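Beta-glucosidase (Chaetomella raphigera, PDB 6JXG) is a secreted glycoside hydrolase of family 3 that probably removes terminal, non-reducing beta-D-glucosyl residues, releasing beta-D-glucose during cellulose breakdown. Local coordinates at residues N341-L346 against V498-W503; P349-I354 against A427-A432; A359-A364 against P396-T401; A421-A426 against A471-N476; A432-T437 against K475-V480. All blocks are in the same frame, centred on the assembly; numbering follows the deposited sequence.

Contact 1: residues N341-L346 against V498-W503; sequences NKALPL and VKAIVW. With MAN (alpha-D-mannopyranose), chain E.
K499 and A343 meet through their beta carbons at one end of the mixed beta sheet in the C-terminal domain of this family 3 glycosidase, and the contact illustrates how a loop leaving an edge strand folds back over the neighbouring strand. Segment 498-503 is that neighbour: it runs antiparallel to edge strand 335-339 on one flank and parallel to strand 477-483 on the other. At K499 the backbone departs from extended geometry (psi -23°), and both K499 and the next residue, A500, direct their beta carbons at the loop. The CB atoms of K499 and A343 stand 3.7 Å apart. Beyond this point the lysine chain bends at its second torsion (chi2 -56°), which carries its ammonium group away to the carbonyl of S496, so that only the aliphatic root serves the contact. The carbonyl oxygen of A343 is near O6 of the O-linked mannose, but it lies too close to the sugar in the model for that approach to be trusted. A500 follows as a low methyl surface: its CB is 4.2 Å from A343 CB and 3.8 Å from L344 CD1. I501 turns to the other face of the sheet, against I492 and L493 of helix 490-493, and V502 turns back to the loop. The leucine and valine side chains cross at about a right angle. L344 places CG opposite its own carbonyl carbon (chi1 -72°), and its extended second torsion then lays one methyl across the two strand residues, with CD1 of L344 ending 3.6 Å from CG2 of V502.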
# COMPACT_ATOMS: atom_id res chain seq x y z
N ASN A 341 -18.83 20.68 -17.62
CA ASN A 341 -18.50 22.13 -17.82
C ASN A 341 -18.17 22.84 -16.56
O ASN A 341 -18.81 23.79 -16.16
CB ASN A 341 -19.56 22.88 -18.57
CG ASN A 341 -20.87 22.28 -18.33
OD1 ASN A 341 -21.31 22.27 -17.19
ND2 ASN A 341 -21.43 21.63 -19.36
N LYS A 342 -17.10 22.33 -15.97
CA LYS A 342 -16.39 23.04 -14.96
C LYS A 342 -17.25 23.26 -13.74
O LYS A 342 -17.16 24.32 -13.07
CB LYS A 342 -15.87 24.36 -15.51
CG LYS A 342 -15.06 24.20 -16.78
CD LYS A 342 -14.69 25.56 -17.33
CE LYS A 342 -13.23 25.85 -17.12
NZ LYS A 342 -12.46 25.88 -18.39
N ALA A 343 -18.04 22.26 -13.42
CA ALA A 343 -18.72 22.21 -12.13
C ALA A 343 -17.71 22.52 -11.00
O ALA A 343 -17.95 23.33 -10.12
CB ALA A 343 -19.37 20.84 -11.92
N LEU A 344 -16.53 21.95 -11.10
CA LEU A 344 -15.48 22.21 -10.17
C LEU A 344 -14.31 22.87 -10.91
O LEU A 344 -14.06 22.64 -12.10
CB LEU A 344 -15.02 20.88 -9.53
CG LEU A 344 -15.96 20.19 -8.52
CD1 LEU A 344 -15.39 18.84 -8.06
CD2 LEU A 344 -16.25 21.03 -7.29
N PRO A 345 -13.57 23.70 -10.19
CA PRO A 345 -13.75 23.97 -8.79
C PRO A 345 -14.95 24.90 -8.50
O PRO A 345 -15.46 25.58 -9.39
CB PRO A 345 -12.46 24.73 -8.40
CG PRO A 345 -12.12 25.45 -9.69
CD PRO A 345 -12.45 24.46 -10.76
N LEU A 346 -15.37 24.90 -7.25
CA LEU A 346 -16.43 25.79 -6.81
C LEU A 346 -16.00 27.25 -6.91
O LEU A 346 -14.84 27.58 -6.76
CB LEU A 346 -16.77 25.53 -5.35
CG LEU A 346 -17.28 24.14 -4.91
CD1 LEU A 346 -17.36 24.05 -3.40
CD2 LEU A 346 -18.62 23.87 -5.53
N VAL A 498 -25.78 14.75 -11.68
CA VAL A 498 -24.41 14.54 -11.10
C VAL A 498 -23.41 15.13 -12.08
O VAL A 498 -23.22 14.62 -13.23
CB VAL A 498 -24.12 13.08 -10.82
CG1 VAL A 498 -22.63 12.87 -10.42
CG2 VAL A 498 -25.02 12.57 -9.69
N LYS A 499 -22.87 16.26 -11.68
CA LYS A 499 -22.01 17.05 -12.53
C LYS A 499 -20.53 16.78 -12.26
O LYS A 499 -19.72 17.04 -13.14
CB LYS A 499 -22.24 18.56 -12.32
CG LYS A 499 -23.70 19.01 -12.49
CD LYS A 499 -24.26 18.62 -13.85
CE LYS A 499 -25.63 19.22 -14.08
NZ LYS A 499 -26.18 18.49 -15.22
N ALA A 500 -20.18 16.28 -11.07
CA ALA A 500 -18.75 15.94 -10.76
C ALA A 500 -18.68 14.81 -9.75
O ALA A 500 -19.56 14.68 -8.87
CB ALA A 500 -17.98 17.16 -10.32
N ILE A 501 -17.73 13.91 -9.96
CA ILE A 501 -17.49 12.83 -9.03
C ILE A 501 -16.00 12.94 -8.60
O ILE A 501 -15.09 12.88 -9.44
CB ILE A 501 -17.78 11.46 -9.64
CG1 ILE A 501 -19.24 11.36 -10.05
CG2 ILE A 501 -17.52 10.37 -8.63
CD1 ILE A 501 -19.52 10.05 -10.72
N VAL A 502 -15.79 13.12 -7.30
CA VAL A 502 -14.46 13.21 -6.72
C VAL A 502 -14.15 11.93 -5.95
O VAL A 502 -14.80 11.66 -4.96
CB VAL A 502 -14.43 14.38 -5.76
CG1 VAL A 502 -13.06 14.48 -5.13
CG2 VAL A 502 -14.93 15.65 -6.51
N TRP A 503 -13.20 11.13 -6.45
CA TRP A 503 -12.77 9.91 -5.79
C TRP A 503 -11.67 10.32 -4.79
O TRP A 503 -10.47 10.42 -5.12
CB TRP A 503 -12.28 8.94 -6.85
CG TRP A 503 -12.02 7.63 -6.41
CD1 TRP A 503 -10.78 7.13 -6.11
CD2 TRP A 503 -12.96 6.56 -6.29
NE1 TRP A 503 -10.91 5.82 -5.73
CE2 TRP A 503 -12.23 5.43 -5.85
CE3 TRP A 503 -14.32 6.45 -6.47
CZ2 TRP A 503 -12.84 4.24 -5.57
CZ3 TRP A 503 -14.94 5.25 -6.18
CH2 TRP A 503 -14.20 4.16 -5.74
C1 MAN E . -23.34 25.35 -7.15
C2 MAN E . -24.10 26.02 -8.31
C3 MAN E . -23.80 25.46 -9.70
C4 MAN E . -22.31 25.25 -9.90
C5 MAN E . -21.90 24.33 -8.78
C6 MAN E . -20.48 23.83 -8.95
O2 MAN E . -23.67 27.33 -8.29
O3 MAN E . -24.26 26.44 -10.60
O4 MAN E . -21.97 24.69 -11.18
O5 MAN E . -22.04 24.99 -7.53
O6 MAN E . -19.56 24.90 -8.85

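Contact 2: residues P349-I354 against A427-A432; sequences PASLAI and AAAETA. With MAN (alpha-D-mannopyranose), chain E.
E430 OE1 is approached by two donors: O2 of the mannose at 3.1 Å and, more weakly, the backbone N of A350 at 3.5 Å. The same carboxylate lies against the A350 methyl, its CD 3.7 Å from A350 CB, so it links the sugar to the start of segment 349-354. A firmer bond follows at S351, whose OG accepts from the backbone N of E430 over 2.8 Å at an angle of 162°. S351 holds its hydroxyl in the crowded position between its own N and carbonyl carbon (chi1 59°), which presents the oxygen to E430. Without this hydroxyl, as with an alanine here, the backbone N-H of E430 would probably lose its acceptor, and the loop carrying it would be less firmly tied to segment 349-354. Further along, A353 N donates to T431 O at 3.0 Å, the sound backbone bond of the parallel pairing. On one face of the sheet the side chains of L352 and T431 lie side by side, CD1 of the leucine 3.7 Å from CG2 of the threonine; on the other, A353 CB packs against A429 CB at 3.9 Å. T431 OG1 is bonded covalently to C1 of the mannose. The whole is the entrance to a pair of parallel strands in an alpha/beta sheet, 351-355 beside 431-438, and the site of the O-linked mannose on T431.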
# COMPACT_ATOMS: atom_id res chain seq x y z
N PRO A 349 -20.54 29.97 -4.97
CA PRO A 349 -21.98 29.65 -5.06
C PRO A 349 -22.80 30.38 -3.97
O PRO A 349 -22.23 30.74 -2.97
CB PRO A 349 -22.02 28.14 -4.86
CG PRO A 349 -20.76 27.81 -4.15
CD PRO A 349 -19.73 28.85 -4.49
N ALA A 350 -24.08 30.65 -4.23
CA ALA A 350 -24.91 31.44 -3.31
C ALA A 350 -25.25 30.54 -2.12
O ALA A 350 -25.37 31.00 -1.00
CB ALA A 350 -26.21 31.87 -4.00
N SER A 351 -25.39 29.25 -2.40
CA SER A 351 -25.78 28.30 -1.36
C SER A 351 -25.28 26.91 -1.73
O SER A 351 -25.14 26.61 -2.92
CB SER A 351 -27.29 28.29 -1.25
OG SER A 351 -27.83 27.94 -2.48
N LEU A 352 -25.06 26.07 -0.70
CA LEU A 352 -24.46 24.74 -0.87
C LEU A 352 -25.06 23.82 0.16
O LEU A 352 -25.01 24.12 1.32
CB LEU A 352 -22.98 24.90 -0.57
CG LEU A 352 -21.87 24.27 -1.36
CD1 LEU A 352 -22.08 24.14 -2.86
CD2 LEU A 352 -20.60 25.07 -1.05
N ALA A 353 -25.70 22.75 -0.27
CA ALA A 353 -26.16 21.72 0.65
C ALA A 353 -25.01 20.71 0.90
O ALA A 353 -24.25 20.38 -0.04
CB ALA A 353 -27.40 21.00 0.06
N ILE A 354 -24.89 20.26 2.15
CA ILE A 354 -23.79 19.32 2.58
C ILE A 354 -24.48 18.09 3.15
O ILE A 354 -25.21 18.18 4.18
CB ILE A 354 -22.80 20.01 3.55
CG1 ILE A 354 -22.20 21.26 2.89
CG2 ILE A 354 -21.73 19.04 4.08
CD1 ILE A 354 -21.23 21.09 1.75
N ALA A 427 -32.92 20.52 -2.35
CA ALA A 427 -33.91 21.40 -3.00
C ALA A 427 -33.71 22.81 -2.53
O ALA A 427 -34.11 23.76 -3.22
CB ALA A 427 -35.27 20.92 -2.66
N ALA A 428 -33.03 22.98 -1.40
CA ALA A 428 -32.95 24.27 -0.80
C ALA A 428 -31.65 24.94 -1.11
O ALA A 428 -31.40 25.97 -0.55
CB ALA A 428 -33.20 24.19 0.72
N ALA A 429 -30.82 24.39 -2.01
CA ALA A 429 -29.55 25.04 -2.35
C ALA A 429 -29.30 25.00 -3.86
O ALA A 429 -29.79 24.13 -4.52
CB ALA A 429 -28.40 24.31 -1.64
N GLU A 430 -28.46 25.90 -4.36
CA GLU A 430 -28.09 25.96 -5.76
C GLU A 430 -27.30 24.70 -6.20
O GLU A 430 -27.39 24.21 -7.32
CB GLU A 430 -27.16 27.12 -5.98
CG GLU A 430 -27.72 28.52 -5.87
CD GLU A 430 -26.90 29.47 -6.72
OE1 GLU A 430 -25.67 29.22 -6.97
OE2 GLU A 430 -27.50 30.46 -7.19
N THR A 431 -26.57 24.15 -5.26
CA THR A 431 -25.62 23.05 -5.56
C THR A 431 -25.57 22.22 -4.32
O THR A 431 -25.59 22.76 -3.22
CB THR A 431 -24.23 23.64 -5.86
OG1 THR A 431 -24.29 24.30 -7.12
CG2 THR A 431 -23.12 22.51 -6.03
N ALA A 432 -25.48 20.91 -4.51
CA ALA A 432 -25.43 19.91 -3.41
C ALA A 432 -24.20 19.05 -3.52
O ALA A 432 -23.95 18.48 -4.58
CB ALA A 432 -26.63 19.00 -3.50
C1 MAN E . -23.34 25.35 -7.15
C2 MAN E . -24.10 26.02 -8.31
C3 MAN E . -23.80 25.46 -9.70
C4 MAN E . -22.31 25.25 -9.90
C5 MAN E . -21.90 24.33 -8.78
C6 MAN E . -20.48 23.83 -8.95
O2 MAN E . -23.67 27.33 -8.29
O3 MAN E . -24.26 26.44 -10.60
O4 MAN E . -21.97 24.69 -11.18
O5 MAN E . -22.04 24.99 -7.53
O6 MAN E . -19.56 24.90 -8.85

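Contact 3: residues A359-A364 against P396-T401; sequences AIDNPA and PLDAIT
A359 O accepts a nearly straight hydrogen bond from L397 N, 2.8 Å long with an N-H...O angle of 168°, and the donor lies in the carbonyl plane. L397 belongs to the first turn of helix 396-406, where backbone N-H groups have no carbonyl earlier in the helix to bind; a loop carbonyl supplies the acceptor instead, a small example of how helix starts are tied into a fold. The ring of P396 rests alongside the same carbonyl, with P396 CD 3.3 Å from A359 O. Next to this bond the side chains of I360 and L397 run side by side in the same direction, and their branches touch between I360 CG2 and L397 CD2 at 3.7 Å. The leucine sets CG opposite its backbone N (chi1 -178°), which brings it alongside the isoleucine. Two carboxylates meet at the outer edge: OD2 of D361 and OD2 of D398 are 3.7 Å apart, their planes almost perpendicular. Water probably eases this pairing of like charges. One molecule accepts from D361 N at 2.8 Å and donates to D398 OD1 at 2.9 Å; another sits between the two OD2 atoms. D398 OD2 also takes the N-H of A395, just ahead of the helix, and the positive end of the helix dipole would probably offset some of the negative charge. Inward, A359, P396 and I400 lean on F435 of strand 431-438, A359 and L397 also touch I354 of strand 351-355, and P396 reaches L515 of helix 511-519.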
# COMPACT_ATOMS: atom_id res chain seq x y z
N ALA A 359 -19.61 13.64 5.82
CA ALA A 359 -19.17 15.00 5.79
C ALA A 359 -18.60 15.50 7.11
O ALA A 359 -17.92 16.54 7.11
CB ALA A 359 -20.30 15.94 5.40
N ILE A 360 -18.94 14.79 8.19
CA ILE A 360 -18.62 15.20 9.57
C ILE A 360 -17.91 14.12 10.34
O ILE A 360 -18.02 12.95 10.00
CB ILE A 360 -19.89 15.59 10.36
CG1 ILE A 360 -20.86 14.39 10.41
CG2 ILE A 360 -20.45 16.87 9.76
CD1 ILE A 360 -22.04 14.60 11.31
N ASP A 361 -17.15 14.52 11.34
CA ASP A 361 -16.50 13.55 12.20
C ASP A 361 -17.58 12.70 12.94
O ASP A 361 -18.67 13.21 13.27
CB ASP A 361 -15.63 14.23 13.23
CG ASP A 361 -14.25 14.65 12.67
OD1 ASP A 361 -13.90 14.22 11.58
OD2 ASP A 361 -13.56 15.36 13.36
N ASN A 362 -17.25 11.46 13.20
CA ASN A 362 -18.09 10.53 13.93
C ASN A 362 -18.53 11.22 15.20
O ASN A 362 -17.68 11.64 15.96
CB ASN A 362 -17.33 9.26 14.25
CG ASN A 362 -18.19 8.24 15.00
OD1 ASN A 362 -19.26 8.58 15.57
ND2 ASN A 362 -17.78 7.00 14.96
N PRO A 363 -19.85 11.41 15.38
CA PRO A 363 -20.36 12.13 16.57
C PRO A 363 -19.99 11.45 17.88
O PRO A 363 -19.89 12.11 18.85
CB PRO A 363 -21.90 12.10 16.38
CG PRO A 363 -22.12 11.92 14.92
CD PRO A 363 -20.91 11.19 14.37
N ALA A 364 -19.79 10.14 17.90
CA ALA A 364 -19.38 9.44 19.13
C ALA A 364 -17.88 9.62 19.43
O ALA A 364 -17.42 9.21 20.46
CB ALA A 364 -19.72 7.96 18.99
N PRO A 396 -14.77 16.79 5.99
CA PRO A 396 -15.04 17.75 4.89
C PRO A 396 -15.73 19.05 5.37
O PRO A 396 -15.34 20.15 4.98
CB PRO A 396 -15.98 16.96 4.00
CG PRO A 396 -15.49 15.55 4.13
CD PRO A 396 -15.14 15.43 5.63
N LEU A 397 -16.77 18.92 6.19
CA LEU A 397 -17.49 20.12 6.65
C LEU A 397 -16.62 21.07 7.51
O LEU A 397 -16.78 22.32 7.46
CB LEU A 397 -18.80 19.71 7.36
CG LEU A 397 -19.65 20.90 7.83
CD1 LEU A 397 -20.11 21.66 6.58
CD2 LEU A 397 -20.80 20.43 8.68
N ASP A 398 -15.68 20.50 8.29
CA ASP A 398 -14.70 21.30 9.06
C ASP A 398 -13.97 22.22 8.15
O ASP A 398 -13.73 23.38 8.46
CB ASP A 398 -13.69 20.36 9.80
CG ASP A 398 -14.34 19.46 10.85
OD1 ASP A 398 -15.54 19.69 11.19
OD2 ASP A 398 -13.64 18.51 11.33
N ALA A 399 -13.48 21.70 7.02
CA ALA A 399 -12.71 22.51 6.06
C ALA A 399 -13.60 23.41 5.20
O ALA A 399 -13.21 24.50 4.85
CB ALA A 399 -11.90 21.62 5.15
N ILE A 400 -14.75 22.94 4.80
CA ILE A 400 -15.58 23.72 3.89
C ILE A 400 -16.22 24.95 4.56
O ILE A 400 -16.23 26.03 3.98
CB ILE A 400 -16.66 22.82 3.30
CG1 ILE A 400 -16.01 21.82 2.32
CG2 ILE A 400 -17.81 23.65 2.69
CD1 ILE A 400 -16.96 20.70 1.97
N THR A 401 -16.66 24.78 5.80
CA THR A 401 -17.43 25.80 6.50
C THR A 401 -16.75 27.17 6.44
O THR A 401 -17.33 28.10 5.88
CB THR A 401 -17.72 25.38 7.94
OG1 THR A 401 -18.64 24.30 7.91
CG2 THR A 401 -18.32 26.56 8.75
O HOH W 1 -16.78 17.19 11.95
O HOH W 2 -12.77 18.26 13.63

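Contact 4: residues A421-A426 against A471-N476; sequences AAASAA and ASASKN
The A473 methyl fits against the exit of helix 419-427, touching two alanines that stand three residues apart in it. From A473 CB it is 4.0 Å to A426 CB and 4.2 Å to A423 CB, while the carbonyl oxygen A423 O lies nearer still, 3.3 Å from the same methyl. S474 continues the line with its CB 4.1 Å from A426 CB. With nothing larger than a methyl or a hydroxymethyl between them, the backbones come close: the alpha carbons of A423 and A473 are separated by 5.4 Å. A water molecule then bridges the two segments, donating to A426 O, close to the end of the helix, at 2.7 Å and hydrogen-bonded to S474 OG at 2.8 Å. The setting is the alternating helix and strand order of the alpha/beta C-terminal domain: helices 419-427 and 463-471 pack together over one face of the sheet, and segment 471-476 is the connection that leads from the second of them down into strand 477-483. The serine is positioned by its own ST turn, in which N476 N donates to S474 OG at 163°; with OG opposite the backbone N (chi1 174°), the hydroxyl serves this N-H and the water together. Farther out, S472 OG is bonded to A469 O in the last turn of helix 463-471, and A471 O accepts from S497 OG. Behind the contact A422 and A426 lean on V470, and A425 reaches down to V412 of strand 410-414.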
# COMPACT_ATOMS: atom_id res chain seq x y z
N ALA A 421 -34.30 13.60 4.22
CA ALA A 421 -33.64 14.85 4.63
C ALA A 421 -32.62 15.35 3.59
O ALA A 421 -32.39 16.56 3.44
CB ALA A 421 -32.92 14.66 5.97
N ALA A 422 -31.99 14.38 2.91
CA ALA A 422 -31.11 14.65 1.79
C ALA A 422 -31.82 15.39 0.63
O ALA A 422 -31.34 16.43 0.18
CB ALA A 422 -30.51 13.34 1.28
N ALA A 423 -32.94 14.84 0.17
CA ALA A 423 -33.68 15.48 -0.95
C ALA A 423 -34.18 16.84 -0.51
O ALA A 423 -34.17 17.85 -1.27
CB ALA A 423 -34.84 14.61 -1.41
N SER A 424 -34.54 16.90 0.77
CA SER A 424 -34.99 18.12 1.33
C SER A 424 -33.92 19.18 1.31
O SER A 424 -34.16 20.31 0.86
CB SER A 424 -35.52 17.91 2.75
OG SER A 424 -36.01 19.14 3.20
N ALA A 425 -32.70 18.85 1.78
CA ALA A 425 -31.65 19.85 1.76
C ALA A 425 -31.20 20.19 0.36
O ALA A 425 -30.84 21.34 0.13
CB ALA A 425 -30.43 19.35 2.57
N ALA A 426 -31.18 19.21 -0.56
CA ALA A 426 -30.74 19.45 -1.97
C ALA A 426 -31.63 20.54 -2.67
O ALA A 426 -31.16 21.42 -3.41
CB ALA A 426 -30.82 18.15 -2.72
N ALA A 471 -29.95 13.77 -6.27
CA ALA A 471 -30.11 14.02 -7.71
C ALA A 471 -31.58 14.32 -8.11
O ALA A 471 -31.82 15.09 -8.99
CB ALA A 471 -29.60 12.81 -8.52
N SER A 472 -32.50 13.76 -7.37
CA SER A 472 -33.92 13.94 -7.60
C SER A 472 -34.40 15.34 -7.25
O SER A 472 -35.46 15.73 -7.74
CB SER A 472 -34.74 12.87 -6.80
OG SER A 472 -34.88 13.24 -5.41
N ALA A 473 -33.64 16.12 -6.49
CA ALA A 473 -34.09 17.41 -6.01
C ALA A 473 -33.12 18.54 -6.32
O ALA A 473 -33.28 19.65 -5.83
CB ALA A 473 -34.33 17.32 -4.53
N SER A 474 -32.07 18.23 -7.09
CA SER A 474 -31.08 19.22 -7.47
C SER A 474 -30.66 19.05 -8.93
O SER A 474 -30.55 17.93 -9.41
CB SER A 474 -29.81 19.15 -6.54
OG SER A 474 -28.77 20.02 -6.98
N LYS A 475 -30.34 20.18 -9.58
CA LYS A 475 -29.80 20.20 -10.91
C LYS A 475 -28.28 20.12 -10.90
O LYS A 475 -27.68 20.00 -11.98
CB LYS A 475 -30.08 21.52 -11.61
CG LYS A 475 -31.51 21.98 -11.57
CD LYS A 475 -32.27 21.31 -12.68
CE LYS A 475 -33.73 21.73 -12.57
NZ LYS A 475 -34.52 20.92 -13.52
N ASN A 476 -27.65 20.28 -9.74
CA ASN A 476 -26.18 20.42 -9.69
C ASN A 476 -25.64 19.68 -8.50
O ASN A 476 -25.58 20.24 -7.40
CB ASN A 476 -25.70 21.88 -9.61
CG ASN A 476 -26.01 22.65 -10.88
OD1 ASN A 476 -25.37 22.47 -11.92
ND2 ASN A 476 -27.05 23.45 -10.81
O HOH W 3 -28.81 21.61 -4.69

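Contact 5: residues A432-T437 against K475-V480; sequences AIVFIT and KNVIVV
I433 pushes its CG2 methyl into the dip between I478 and V480, two residues apart on the adjacent strand: I433 CG2 is 4.2 Å from I478 CG2 and 3.7 Å from V480 CG2. The pattern repeats on the opposite face of the sheet, where V434 CG1 settles between V477 CG1 at 3.8 Å and V479 CG2 at 3.9 Å. This valine keeps CG1 between its own N and carbonyl carbon (chi1 54°), which swings that branch across to the neighbouring strand. F435 lies beside V480 and points the same way, its CD1 3.7 Å from V480 CB, while further along the strand, on V434's side of the sheet, I436 CD1 meets V479 CG1. The F435 ring also abuts I354 and A359, and trimming it to an alanine would probably open a gap beside all three neighbours. Between the two layers of side chains the strands run parallel, their axes at 22°, joined by a ladder of five backbone bonds from A432 N to N476 O through to I436 N with V480 O, of which I478 N to A432 O, at 2.8 Å, is the shortest. Helix 463-471 roofs the face of V434 and V479 with L466, V467 and V470. The side chains that meet one another across the pair are apolar, and with backbone bonds fixing the register while they fill both faces, the pair suits the buried middle of the sheet.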
# COMPACT_ATOMS: atom_id res chain seq x y z
N ALA A 432 -25.48 20.91 -4.51
CA ALA A 432 -25.43 19.91 -3.41
C ALA A 432 -24.20 19.05 -3.52
O ALA A 432 -23.95 18.48 -4.58
CB ALA A 432 -26.63 19.00 -3.50
N ILE A 433 -23.46 18.93 -2.43
CA ILE A 433 -22.31 18.00 -2.36
C ILE A 433 -22.70 16.88 -1.39
O ILE A 433 -23.07 17.16 -0.21
CB ILE A 433 -21.02 18.66 -1.81
CG1 ILE A 433 -20.78 20.04 -2.45
CG2 ILE A 433 -19.89 17.68 -1.95
CD1 ILE A 433 -19.58 20.84 -1.94
N VAL A 434 -22.69 15.65 -1.91
CA VAL A 434 -23.12 14.50 -1.22
C VAL A 434 -21.90 13.55 -1.02
O VAL A 434 -21.14 13.30 -1.95
CB VAL A 434 -24.32 13.81 -1.93
CG1 VAL A 434 -24.03 13.49 -3.38
CG2 VAL A 434 -24.77 12.57 -1.21
N PHE A 435 -21.79 13.01 0.19
CA PHE A 435 -20.61 12.32 0.69
C PHE A 435 -20.99 10.88 0.99
O PHE A 435 -21.87 10.61 1.82
CB PHE A 435 -20.11 13.02 1.98
CG PHE A 435 -19.57 14.40 1.76
CD1 PHE A 435 -18.20 14.61 1.62
CD2 PHE A 435 -20.39 15.48 1.62
CE1 PHE A 435 -17.69 15.88 1.39
CE2 PHE A 435 -19.88 16.76 1.39
CZ PHE A 435 -18.53 16.95 1.25
N ILE A 436 -20.34 9.95 0.31
CA ILE A 436 -20.59 8.55 0.43
C ILE A 436 -19.29 7.80 0.62
O ILE A 436 -18.21 8.30 0.24
CB ILE A 436 -21.41 7.98 -0.76
CG1 ILE A 436 -20.70 8.18 -2.10
CG2 ILE A 436 -22.77 8.62 -0.77
CD1 ILE A 436 -21.22 7.36 -3.26
N THR A 437 -19.41 6.57 1.08
CA THR A 437 -18.24 5.73 1.45
C THR A 437 -18.31 4.27 1.05
O THR A 437 -19.36 3.74 0.67
CB THR A 437 -18.06 5.72 2.99
OG1 THR A 437 -19.27 5.22 3.59
CG2 THR A 437 -17.80 7.10 3.51
N LYS A 475 -30.34 20.18 -9.58
CA LYS A 475 -29.80 20.20 -10.91
C LYS A 475 -28.28 20.12 -10.90
O LYS A 475 -27.68 20.00 -11.98
CB LYS A 475 -30.08 21.52 -11.61
CG LYS A 475 -31.51 21.98 -11.57
CD LYS A 475 -32.27 21.31 -12.68
CE LYS A 475 -33.73 21.73 -12.57
NZ LYS A 475 -34.52 20.92 -13.52
N ASN A 476 -27.65 20.28 -9.74
CA ASN A 476 -26.18 20.42 -9.69
C ASN A 476 -25.64 19.68 -8.50
O ASN A 476 -25.58 20.24 -7.40
CB ASN A 476 -25.70 21.88 -9.61
CG ASN A 476 -26.01 22.65 -10.88
OD1 ASN A 476 -25.37 22.47 -11.92
ND2 ASN A 476 -27.05 23.45 -10.81
N VAL A 477 -25.22 18.45 -8.75
CA VAL A 477 -24.75 17.60 -7.70
C VAL A 477 -23.30 17.26 -7.86
O VAL A 477 -22.89 16.73 -8.89
CB VAL A 477 -25.55 16.29 -7.67
CG1 VAL A 477 -25.08 15.38 -6.51
CG2 VAL A 477 -27.07 16.58 -7.59
N ILE A 478 -22.55 17.43 -6.79
CA ILE A 478 -21.13 16.97 -6.77
C ILE A 478 -21.10 15.76 -5.83
O ILE A 478 -21.55 15.89 -4.65
CB ILE A 478 -20.27 18.05 -6.11
CG1 ILE A 478 -20.48 19.41 -6.80
CG2 ILE A 478 -18.81 17.61 -6.00
CD1 ILE A 478 -20.17 19.49 -8.25
N VAL A 479 -20.63 14.61 -6.28
CA VAL A 479 -20.47 13.42 -5.43
C VAL A 479 -19.02 13.30 -4.95
O VAL A 479 -18.12 13.20 -5.75
CB VAL A 479 -20.89 12.12 -6.14
CG1 VAL A 479 -20.74 10.90 -5.25
CG2 VAL A 479 -22.31 12.23 -6.65
N VAL A 480 -18.83 13.29 -3.64
CA VAL A 480 -17.53 12.95 -2.99
C VAL A 480 -17.57 11.56 -2.45
O VAL A 480 -18.44 11.27 -1.62
CB VAL A 480 -17.19 13.94 -1.88
CG1 VAL A 480 -15.90 13.55 -1.17
CG2 VAL A 480 -17.09 15.30 -2.49

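How the contacts relate
All five contacts fall in the C-terminal domain of the family 3 fold, on one side of the chain's centre, and are gathered about its mixed six-stranded sheet. Across that sheet contact 1 reaches strand 498-503, contact 5 pairs 477-483 with 431-438, and contact 2 adds 351-355; contacts 2 and 5 share A432, their centres about 11 Å apart. Contact 4 shares K475 and N476 with contact 5 and leads from a covering helix into the sheet. The centre of contact 3 is about 15 Å from that of contact 5, whose F435 touches it. Along the chain contact 1 encloses the others, and contacts 2 and 4 alternate, so distant sequence closes one compact layered unit, with the mannose between contacts 1 and 2.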